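Local structure of epidermin leader peptide processing serine protease EpiP (Staphylococcus aureus subsp. aureus, 3QFH) at residues Ala224-Ser234 against Tyr266-Ala277; Val389-Tyr400 against Asp407-Gln415. The protein is a subtilisin-like serine endopeptidase that probably cleaves the leader peptide from the precursor of the lantibiotic epidermin. One frame throughout, in Å; residues are numbered along the deposited sequence.

Contact 1 comes first along the chain. Helix 213-225 runs into strand 230-233, and the chain then travels through helix 254-269 before strand 273-277 returns beside it, so residues 224-234 and 266-277 close a loop of 31 residues in the parallel sheet of the subtilase domain. Contact 2 follows in series, neither nested in contact 1 nor crossing it: residues 389-400 and 407-415 close a short turn of six residues between helices 382-400 and 406-416. Both helices lie against the sheet on the side of V230, N232, I273 and V275. S390 packs on V275 and lies beside N232, and I410 packs on I273.

Contact 1. Residues Ala224-Ser234 against Tyr266-Ala277; sequences ANDGNQVINIS and YAKKKKSIVVAA
The hydroxyl of S272 is gripped twice: OG donates to the carbonyl O of N228 at 2.6 Å and accepts a bond from a water that also lies within bonding distance of A224 O and K270 O, its second hydrogen serving one of these at a time. With chi1 at -66°, OG lies beside its own backbone N and faces the opposite turn; serine is small enough to fit there and polar enough to bridge two loops. Nearby, Y266 OH donates to N225 OD1 at 2.7 Å, on a lone pair in the carbonyl plane. The oxygen meets the ring at its edge, while amide and ring planes stand 73° apart. Q229 lies alongside K271 and gives NE2 to K271 O at 2.9 Å; this amide also bonds E403 O. A224 is small enough for the two helix ends to close up, its CB 3.7 Å from A267 CA. Both helices finish in Schellman motifs, at G227 and K271, and after each of them the chain enters the sheet. Strands 230-233 and 273-277 are parallel neighbours at the two ends of a beta-alpha-beta crossover through helix 254-269, the repeating unit of the subtilisin core. Q229 O receives I273 N from above its carbonyl plane, after which I231 and I233 alternate with I273, V275 and A277 in backbone bonds, V275 N to I231 O being nearly straight (178°). Beta-branched valine and isoleucine suit the extended chain. I233 CD1 lies 3.5 Å from V274 CG1, and I231 CD1 touches both S272 CB and A267 CB.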
loop_
_atom_site.group_PDB
_atom_site.type_symbol
_atom_site.label_atom_id
_atom_site.label_comp_id
_atom_site.label_asym_id
_atom_site.label_seq_id
_atom_site.Cartn_x
_atom_site.Cartn_y
_atom_site.Cartn_z
ATOM N N ALA A 224 1.979 -5.023 11.743
ATOM C CA ALA A 224 1.156 -6.039 12.371
ATOM C C ALA A 224 1.608 -6.275 13.808
ATOM O O ALA A 224 0.774 -6.460 14.699
ATOM C CB ALA A 224 1.188 -7.336 11.570
ATOM N N ASN A 225 2.918 -6.273 14.051
ATOM C CA ASN A 225 3.411 -6.447 15.429
ATOM C C ASN A 225 3.084 -5.256 16.315
ATOM O O ASN A 225 2.932 -5.409 17.524
ATOM C CB ASN A 225 4.924 -6.717 15.477
ATOM C CG ASN A 225 5.287 -8.134 15.038
ATOM O OD1 ASN A 225 4.429 -9.022 14.979
ATOM N ND2 ASN A 225 6.562 -8.348 14.726
ATOM N N ASP A 226 3.025 -4.073 15.719
ATOM C CA ASP A 226 2.701 -2.842 16.445
ATOM C C ASP A 226 1.192 -2.687 16.734
ATOM O O ASP A 226 0.786 -1.706 17.336
ATOM C CB ASP A 226 3.217 -1.605 15.688
ATOM C CG ASP A 226 4.749 -1.451 15.742
ATOM O OD1 ASP A 226 5.418 -2.188 16.495
ATOM O OD2 ASP A 226 5.280 -0.559 15.027
ATOM N N GLY A 227 0.371 -3.634 16.288
ATOM C CA GLY A 227 -1.058 -3.606 16.575
ATOM C C GLY A 227 -1.915 -2.743 15.667
ATOM O O GLY A 227 -3.043 -2.410 16.023
ATOM N N ASN A 228 -1.387 -2.379 14.502
ATOM C CA ASN A 228 -2.152 -1.626 13.507
ATOM C C ASN A 228 -3.062 -2.602 12.812
ATOM O O ASN A 228 -2.595 -3.451 12.060
ATOM C CB ASN A 228 -1.229 -1.016 12.462
ATOM C CG ASN A 228 -0.291 -0.017 13.040
ATOM O OD1 ASN A 228 -0.683 1.099 13.367
ATOM N ND2 ASN A 228 0.979 -0.388 13.136
ATOM N N GLN A 229 -4.357 -2.493 13.026
ATOM C CA GLN A 229 -5.274 -3.446 12.418
ATOM C C GLN A 229 -5.579 -3.196 10.956
ATOM O O GLN A 229 -6.136 -4.065 10.305
ATOM C CB GLN A 229 -6.569 -3.578 13.232
ATOM C CG GLN A 229 -6.400 -4.435 14.481
ATOM C CD GLN A 229 -7.727 -4.915 15.017
ATOM O OE1 GLN A 229 -8.534 -4.127 15.490
ATOM N NE2 GLN A 229 -7.966 -6.217 14.926
ATOM N N VAL A 230 -5.248 -2.017 10.444
ATOM C CA VAL A 230 -5.404 -1.731 9.010
ATOM C C VAL A 230 -4.034 -1.309 8.480
ATOM O O VAL A 230 -3.408 -0.420 9.024
ATOM C CB VAL A 230 -6.461 -0.638 8.726
ATOM C CG1 VAL A 230 -6.561 -0.346 7.205
ATOM C CG2 VAL A 230 -7.820 -1.038 9.305
ATOM N N ILE A 231 -3.584 -1.947 7.407
ATOM C CA ILE A 231 -2.280 -1.698 6.822
ATOM C C ILE A 231 -2.485 -1.311 5.368
ATOM O O ILE A 231 -2.977 -2.126 4.575
ATOM C CB ILE A 231 -1.373 -2.959 6.900
ATOM C CG1 ILE A 231 -1.209 -3.425 8.348
ATOM C CG2 ILE A 231 -0.008 -2.653 6.266
ATOM C CD1 ILE A 231 -0.414 -4.763 8.531
ATOM N N ASN A 232 -2.100 -0.081 5.029
ATOM C CA ASN A 232 -2.284 0.477 3.679
ATOM C C ASN A 232 -1.009 0.382 2.860
ATOM O O ASN A 232 0.022 0.925 3.251
ATOM C CB ASN A 232 -2.728 1.947 3.805
ATOM C CG ASN A 232 -3.110 2.570 2.491
ATOM O OD1 ASN A 232 -4.288 2.571 2.115
ATOM N ND2 ASN A 232 -2.122 3.069 1.757
ATOM N N ILE A 233 -1.081 -0.312 1.731
ATOM C CA ILE A 233 0.071 -0.459 0.829
ATOM C C ILE A 233 -0.301 0.139 -0.521
ATOM O O ILE A 233 -1.100 -0.418 -1.284
ATOM C CB ILE A 233 0.500 -1.925 0.662
ATOM C CG1 ILE A 233 0.604 -2.613 2.018
ATOM C CG2 ILE A 233 1.843 -2.012 -0.037
ATOM C CD1 ILE A 233 0.939 -4.092 1.914
ATOM N N SER A 234 0.252 1.309 -0.802
ATOM C CA SER A 234 -0.009 1.985 -2.053
ATOM C C SER A 234 1.022 1.566 -3.128
ATOM O O SER A 234 0.800 1.783 -4.318
ATOM C CB SER A 234 -0.100 3.514 -1.822
ATOM O OG SER A 234 -1.327 3.874 -1.117
ATOM N N TYR A 266 1.024 -13.262 7.640
ATOM C CA TYR A 266 1.461 -13.008 9.001
ATOM C C TYR A 266 0.553 -11.910 9.591
ATOM O O TYR A 266 0.042 -12.051 10.708
ATOM C CB TYR A 266 2.928 -12.588 9.031
ATOM C CG TYR A 266 3.488 -12.313 10.418
ATOM C CD1 TYR A 266 4.127 -13.304 11.145
ATOM C CD2 TYR A 266 3.369 -11.058 10.994
ATOM C CE1 TYR A 266 4.642 -13.047 12.412
ATOM C CE2 TYR A 266 3.875 -10.790 12.238
ATOM C CZ TYR A 266 4.508 -11.782 12.948
ATOM O OH TYR A 266 5.001 -11.494 14.190
ATOM N N ALA A 267 0.338 -10.838 8.827
ATOM C CA ALA A 267 -0.534 -9.748 9.275
ATOM C C ALA A 267 -1.910 -10.290 9.575
ATOM O O ALA A 267 -2.490 -9.931 10.586
ATOM C CB ALA A 267 -0.614 -8.612 8.245
ATOM N N LYS A 268 -2.427 -11.155 8.697
ATOM C CA LYS A 268 -3.757 -11.746 8.892
ATOM C C LYS A 268 -3.815 -12.542 10.203
ATOM O O LYS A 268 -4.772 -12.431 10.947
ATOM C CB LYS A 268 -4.127 -12.656 7.734
ATOM C CG LYS A 268 -5.510 -13.320 7.861
ATOM C CD LYS A 268 -5.637 -14.439 6.830
ATOM C CE LYS A 268 -6.904 -15.279 7.010
ATOM N NZ LYS A 268 -8.126 -14.466 6.803
ATOM N N LYS A 269 -2.774 -13.315 10.488
ATOM C CA LYS A 269 -2.714 -14.093 11.723
ATOM C C LYS A 269 -2.730 -13.160 12.945
ATOM O O LYS A 269 -3.270 -13.499 13.968
ATOM C CB LYS A 269 -1.463 -14.973 11.751
ATOM C CG LYS A 269 -1.377 -15.869 12.993
ATOM C CD LYS A 269 -0.077 -16.683 13.048
ATOM C CE LYS A 269 1.136 -15.777 13.248
ATOM N NZ LYS A 269 2.376 -16.549 13.550
ATOM N N LYS A 270 -2.145 -11.984 12.811
ATOM C CA LYS A 270 -2.125 -11.000 13.883
ATOM C C LYS A 270 -3.399 -10.149 13.934
ATOM O O LYS A 270 -3.463 -9.202 14.712
ATOM C CB LYS A 270 -0.915 -10.063 13.729
ATOM C CG LYS A 270 0.431 -10.765 13.623
ATOM C CD LYS A 270 0.819 -11.549 14.857
ATOM C CE LYS A 270 1.339 -10.663 15.961
ATOM N NZ LYS A 270 1.945 -11.527 17.014
ATOM N N LYS A 271 -4.382 -10.465 13.091
ATOM C CA LYS A 271 -5.664 -9.761 13.055
ATOM C C LYS A 271 -5.552 -8.372 12.436
ATOM O O LYS A 271 -6.209 -7.442 12.912
ATOM C CB LYS A 271 -6.296 -9.629 14.456
ATOM C CG LYS A 271 -6.393 -10.929 15.261
ATOM C CD LYS A 271 -7.279 -11.942 14.595
ATOM C CE LYS A 271 -7.439 -13.194 15.472
ATOM N NZ LYS A 271 -8.340 -14.181 14.841
ATOM N N SER A 272 -4.698 -8.222 11.418
ATOM C CA SER A 272 -4.591 -6.976 10.684
ATOM C C SER A 272 -5.088 -7.251 9.278
ATOM O O SER A 272 -4.937 -8.371 8.767
ATOM C CB SER A 272 -3.167 -6.447 10.602
ATOM O OG SER A 272 -2.673 -6.080 11.871
ATOM N N ILE A 273 -5.713 -6.245 8.686
ATOM C CA ILE A 273 -6.207 -6.308 7.320
ATOM C C ILE A 273 -5.204 -5.547 6.462
ATOM O O ILE A 273 -4.774 -4.442 6.841
ATOM C CB ILE A 273 -7.581 -5.553 7.181
ATOM C CG1 ILE A 273 -8.588 -6.021 8.231
ATOM C CG2 ILE A 273 -8.140 -5.694 5.769
ATOM C CD1 ILE A 273 -9.868 -5.178 8.263
ATOM N N VAL A 274 -4.864 -6.107 5.300
ATOM C CA VAL A 274 -3.965 -5.479 4.349
ATOM C C VAL A 274 -4.780 -4.974 3.151
ATOM O O VAL A 274 -5.511 -5.745 2.499
ATOM C CB VAL A 274 -2.876 -6.470 3.868
ATOM C CG1 VAL A 274 -2.024 -5.846 2.726
ATOM C CG2 VAL A 274 -1.977 -6.909 5.025
ATOM N N VAL A 275 -4.670 -3.677 2.883
ATOM C CA VAL A 275 -5.350 -3.020 1.772
ATOM C C VAL A 275 -4.284 -2.576 0.764
ATOM O O VAL A 275 -3.367 -1.825 1.101
ATOM C CB VAL A 275 -6.129 -1.793 2.257
ATOM C CG1 VAL A 275 -6.944 -1.159 1.091
ATOM C CG2 VAL A 275 -7.027 -2.189 3.440
ATOM N N ALA A 276 -4.439 -2.999 -0.474
ATOM C CA ALA A 276 -3.455 -2.752 -1.477
ATOM C C ALA A 276 -4.046 -2.033 -2.681
ATOM O O ALA A 276 -5.174 -2.290 -3.085
ATOM C CB ALA A 276 -2.860 -4.095 -1.924
ATOM N N ALA A 277 -3.250 -1.161 -3.263
ATOM C CA ALA A 277 -3.654 -0.430 -4.452
ATOM C C ALA A 277 -3.521 -1.296 -5.686
ATOM O O ALA A 277 -2.535 -2.008 -5.850
ATOM C CB ALA A 277 -2.784 0.813 -4.638
HETATM O O HOH W 1 -2.187 -6.328 14.445
#

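Contact 2. Residues Val389-Tyr400 against Asp407-Gln415; sequences VSGALALIIDKY and DKAIELLYQ. With SO4 (sulfate ion), chain M.
L413 swings its CG away from its own backbone N (chi1 175°), and a turned second torsion (chi2 72°) spreads its two methyls over the other helix. CD2 reaches V389 CG1 at 3.8 Å and L393 CD2 at 3.9 Å, while CD1 approaches I396 CD1. The side chain is thus a knob in a hole formed by V389, A392, L393 and I396, crossing V389, L393 and I396 at about right angles. A392, with only a methyl, leaves room for L413 CD1. L412, its CG likewise turned away from the backbone N, sends CD1 over one face of the Y400 ring, a CH-pi contact 3.9 Å from the centroid and close to the ring normal. The other face carries K399 CG, so the ring lies between two aliphatic groups, and its hydroxyl bonds A438 O and V441 N. The other methyl of L412, CD2, rests on I396 CG2.

The axes of segments 389-400 and 407-415 cross at 112° and come within 9.2 Å; their parent helices, 382-400 and 406-416, pack the C-terminal part of the subtilase fold through apolar groups. Close approach comes where A409 faces I397: its CB lies 3.6 Å from I397 CG1 and also touches I396 CG2, a place suited to a side chain no bigger than a methyl. L393 CD2 sits against A409 O and the CG1 of I410. L393 and I397 also pack on V230 of strand 230-233, while V435 touches A392 and A438 touches I396. Beyond the apolar contact, Q415 NE2 makes a weak hydrogen bond to O1 of a sulfate ion, probably from the crystallisation liquor, which H430 ND1 also binds.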
loop_
_atom_site.group_PDB
_atom_site.type_symbol
_atom_site.label_atom_id
_atom_site.label_comp_id
_atom_site.label_asym_id
_atom_site.label_seq_id
_atom_site.Cartn_x
_atom_site.Cartn_y
_atom_site.Cartn_z
ATOM N N VAL A 389 -10.300 3.575 1.483
ATOM C CA VAL A 389 -10.786 2.276 1.898
ATOM C C VAL A 389 -10.146 1.886 3.223
ATOM O O VAL A 389 -10.838 1.361 4.108
ATOM C CB VAL A 389 -10.540 1.196 0.830
ATOM C CG1 VAL A 389 -10.894 -0.202 1.354
ATOM C CG2 VAL A 389 -11.323 1.527 -0.459
ATOM N N SER A 390 -8.841 2.130 3.384
ATOM C CA SER A 390 -8.185 1.806 4.667
ATOM C C SER A 390 -8.847 2.592 5.800
ATOM O O SER A 390 -9.147 2.048 6.879
ATOM C CB SER A 390 -6.684 2.121 4.655
ATOM O OG SER A 390 -5.972 1.302 3.739
ATOM N N GLY A 391 -9.028 3.884 5.586
ATOM C CA GLY A 391 -9.694 4.725 6.582
ATOM C C GLY A 391 -11.085 4.232 6.935
ATOM O O GLY A 391 -11.461 4.203 8.111
ATOM N N ALA A 392 -11.849 3.836 5.913
ATOM C CA ALA A 392 -13.201 3.325 6.095
ATOM C C ALA A 392 -13.210 2.071 6.973
ATOM O O ALA A 392 -14.055 1.937 7.896
ATOM C CB ALA A 392 -13.869 3.045 4.710
ATOM N N LEU A 393 -12.270 1.152 6.720
ATOM C CA LEU A 393 -12.172 -0.065 7.546
ATOM C C LEU A 393 -11.858 0.252 8.997
ATOM O O LEU A 393 -12.343 -0.442 9.915
ATOM C CB LEU A 393 -11.130 -1.016 6.981
ATOM C CG LEU A 393 -11.541 -1.765 5.714
ATOM C CD1 LEU A 393 -10.328 -2.315 5.003
ATOM C CD2 LEU A 393 -12.525 -2.888 6.071
ATOM N N ALA A 394 -11.036 1.275 9.226
ATOM C CA ALA A 394 -10.733 1.678 10.594
ATOM C C ALA A 394 -12.020 2.163 11.266
ATOM O O ALA A 394 -12.296 1.840 12.438
ATOM C CB ALA A 394 -9.649 2.758 10.633
ATOM N N LEU A 395 -12.813 2.924 10.531
ATOM C CA LEU A 395 -14.097 3.432 11.057
ATOM C C LEU A 395 -15.081 2.313 11.371
ATOM O O LEU A 395 -15.772 2.346 12.393
ATOM C CB LEU A 395 -14.741 4.395 10.073
ATOM C CG LEU A 395 -14.020 5.718 9.780
ATOM C CD1 LEU A 395 -14.805 6.517 8.731
ATOM C CD2 LEU A 395 -13.845 6.515 11.069
ATOM N N ILE A 396 -15.140 1.327 10.484
ATOM C CA ILE A 396 -16.045 0.191 10.626
ATOM C C ILE A 396 -15.663 -0.673 11.839
ATOM O O ILE A 396 -16.519 -1.084 12.623
ATOM C CB ILE A 396 -16.071 -0.645 9.333
ATOM C CG1 ILE A 396 -16.781 0.146 8.229
ATOM C CG2 ILE A 396 -16.788 -1.983 9.578
ATOM C CD1 ILE A 396 -16.493 -0.380 6.808
ATOM N N ILE A 397 -14.376 -0.926 11.998
ATOM C CA ILE A 397 -13.896 -1.700 13.147
ATOM C C ILE A 397 -14.266 -1.003 14.465
ATOM O O ILE A 397 -14.727 -1.646 15.433
ATOM C CB ILE A 397 -12.369 -1.942 13.059
ATOM C CG1 ILE A 397 -12.059 -2.869 11.868
ATOM C CG2 ILE A 397 -11.857 -2.596 14.359
ATOM C CD1 ILE A 397 -10.546 -2.939 11.459
ATOM N N ASP A 398 -14.080 0.307 14.513
ATOM C CA ASP A 398 -14.398 1.059 15.735
ATOM C C ASP A 398 -15.931 1.211 15.948
ATOM O O ASP A 398 -16.432 1.074 17.061
ATOM C CB ASP A 398 -13.712 2.419 15.719
ATOM C CG ASP A 398 -12.185 2.308 15.742
ATOM O OD1 ASP A 398 -11.673 1.196 16.008
ATOM O OD2 ASP A 398 -11.492 3.328 15.477
ATOM N N LYS A 399 -16.663 1.435 14.866
ATOM C CA LYS A 399 -18.109 1.634 14.951
ATOM C C LYS A 399 -18.865 0.397 15.436
ATOM O O LYS A 399 -19.755 0.513 16.246
ATOM C CB LYS A 399 -18.669 2.059 13.588
ATOM C CG LYS A 399 -20.152 2.423 13.566
ATOM C CD LYS A 399 -20.436 3.797 14.189
ATOM C CE LYS A 399 -21.907 4.148 14.067
ATOM N NZ LYS A 399 -22.202 5.575 14.398
ATOM N N TYR A 400 -18.484 -0.778 14.950
ATOM C CA TYR A 400 -19.191 -2.019 15.283
ATOM C C TYR A 400 -18.405 -2.931 16.226
ATOM O O TYR A 400 -18.843 -4.042 16.520
ATOM C CB TYR A 400 -19.580 -2.751 13.979
ATOM C CG TYR A 400 -20.374 -1.864 13.062
ATOM C CD1 TYR A 400 -19.753 -1.183 12.029
ATOM C CD2 TYR A 400 -21.725 -1.634 13.274
ATOM C CE1 TYR A 400 -20.463 -0.342 11.183
ATOM C CE2 TYR A 400 -22.451 -0.772 12.433
ATOM C CZ TYR A 400 -21.805 -0.138 11.384
ATOM O OH TYR A 400 -22.475 0.713 10.532
ATOM N N ASP A 407 -12.197 -9.651 9.755
ATOM C CA ASP A 407 -12.803 -10.076 8.473
ATOM C C ASP A 407 -14.266 -9.642 8.405
ATOM O O ASP A 407 -14.790 -9.431 7.311
ATOM C CB ASP A 407 -12.699 -11.594 8.235
ATOM C CG ASP A 407 -13.317 -12.040 6.872
ATOM O OD1 ASP A 407 -13.374 -11.227 5.900
ATOM O OD2 ASP A 407 -13.749 -13.222 6.767
ATOM N N LYS A 408 -14.924 -9.527 9.567
ATOM C CA LYS A 408 -16.297 -9.035 9.621
ATOM C C LYS A 408 -16.352 -7.588 9.138
ATOM O O LYS A 408 -17.382 -7.143 8.656
ATOM C CB LYS A 408 -16.883 -9.091 11.037
ATOM C CG LYS A 408 -17.066 -10.476 11.630
ATOM C CD LYS A 408 -17.803 -10.365 12.955
ATOM C CE LYS A 408 -17.908 -11.705 13.656
ATOM N NZ LYS A 408 -18.550 -11.564 14.969
ATOM N N ALA A 409 -15.266 -6.841 9.324
ATOM C CA ALA A 409 -15.193 -5.452 8.843
ATOM C C ALA A 409 -15.148 -5.447 7.328
ATOM O O ALA A 409 -15.808 -4.643 6.676
ATOM C CB ALA A 409 -13.963 -4.744 9.398
ATOM N N ILE A 410 -14.353 -6.350 6.771
ATOM C CA ILE A 410 -14.239 -6.471 5.315
ATOM C C ILE A 410 -15.596 -6.846 4.713
ATOM O O ILE A 410 -16.012 -6.245 3.750
ATOM C CB ILE A 410 -13.197 -7.517 4.928
ATOM C CG1 ILE A 410 -11.825 -7.095 5.446
ATOM C CG2 ILE A 410 -13.148 -7.709 3.418
ATOM C CD1 ILE A 410 -10.769 -8.187 5.338
ATOM N N GLU A 411 -16.298 -7.815 5.310
ATOM C CA GLU A 411 -17.605 -8.228 4.789
ATOM C C GLU A 411 -18.653 -7.134 4.913
ATOM O O GLU A 411 -19.493 -6.997 4.046
ATOM C CB GLU A 411 -18.093 -9.544 5.427
ATOM C CG GLU A 411 -17.202 -10.729 5.008
ATOM C CD GLU A 411 -17.045 -10.837 3.464
ATOM O OE1 GLU A 411 -18.075 -10.810 2.754
ATOM O OE2 GLU A 411 -15.898 -10.947 2.967
ATOM N N LEU A 412 -18.603 -6.362 5.991
ATOM C CA LEU A 412 -19.523 -5.252 6.156
ATOM C C LEU A 412 -19.210 -4.192 5.066
ATOM O O LEU A 412 -20.120 -3.690 4.389
ATOM C CB LEU A 412 -19.426 -4.692 7.577
ATOM C CG LEU A 412 -20.494 -3.671 7.979
ATOM C CD1 LEU A 412 -20.729 -3.700 9.492
ATOM C CD2 LEU A 412 -20.162 -2.252 7.478
ATOM N N LEU A 413 -17.927 -3.907 4.863
ATOM C CA LEU A 413 -17.516 -2.969 3.821
ATOM C C LEU A 413 -18.073 -3.429 2.467
ATOM O O LEU A 413 -18.729 -2.671 1.760
ATOM C CB LEU A 413 -15.979 -2.852 3.768
ATOM C CG LEU A 413 -15.385 -1.992 2.648
ATOM C CD1 LEU A 413 -15.628 -0.523 2.915
ATOM C CD2 LEU A 413 -13.893 -2.239 2.462
ATOM N N TYR A 414 -17.847 -4.691 2.129
ATOM C CA TYR A 414 -18.278 -5.196 0.837
ATOM C C TYR A 414 -19.783 -5.248 0.595
ATOM O O TYR A 414 -20.231 -4.997 -0.526
ATOM C CB TYR A 414 -17.709 -6.597 0.569
ATOM C CG TYR A 414 -16.198 -6.672 0.411
ATOM C CD1 TYR A 414 -15.437 -5.536 0.115
ATOM C CD2 TYR A 414 -15.553 -7.912 0.409
ATOM C CE1 TYR A 414 -14.059 -5.616 -0.069
ATOM C CE2 TYR A 414 -14.178 -8.006 0.202
ATOM C CZ TYR A 414 -13.441 -6.851 -0.039
ATOM O OH TYR A 414 -12.090 -6.942 -0.222
ATOM N N GLN A 415 -20.544 -5.601 1.627
ATOM C CA GLN A 415 -21.982 -5.778 1.509
ATOM C C GLN A 415 -22.810 -4.560 1.847
ATOM O O GLN A 415 -23.875 -4.404 1.289
ATOM C CB GLN A 415 -22.441 -6.944 2.399
ATOM C CG GLN A 415 -21.805 -8.274 2.051
ATOM C CD GLN A 415 -22.115 -8.713 0.631
ATOM O OE1 GLN A 415 -23.232 -8.519 0.130
ATOM N NE2 GLN A 415 -21.130 -9.313 -0.026
HETATM S S SO4 M . -22.369 -8.337 -4.052
HETATM O O1 SO4 M . -21.961 -9.524 -3.298
HETATM O O2 SO4 M . -23.396 -8.650 -5.035
HETATM O O3 SO4 M . -22.842 -7.327 -3.116
HETATM O O4 SO4 M . -21.204 -7.809 -4.763
#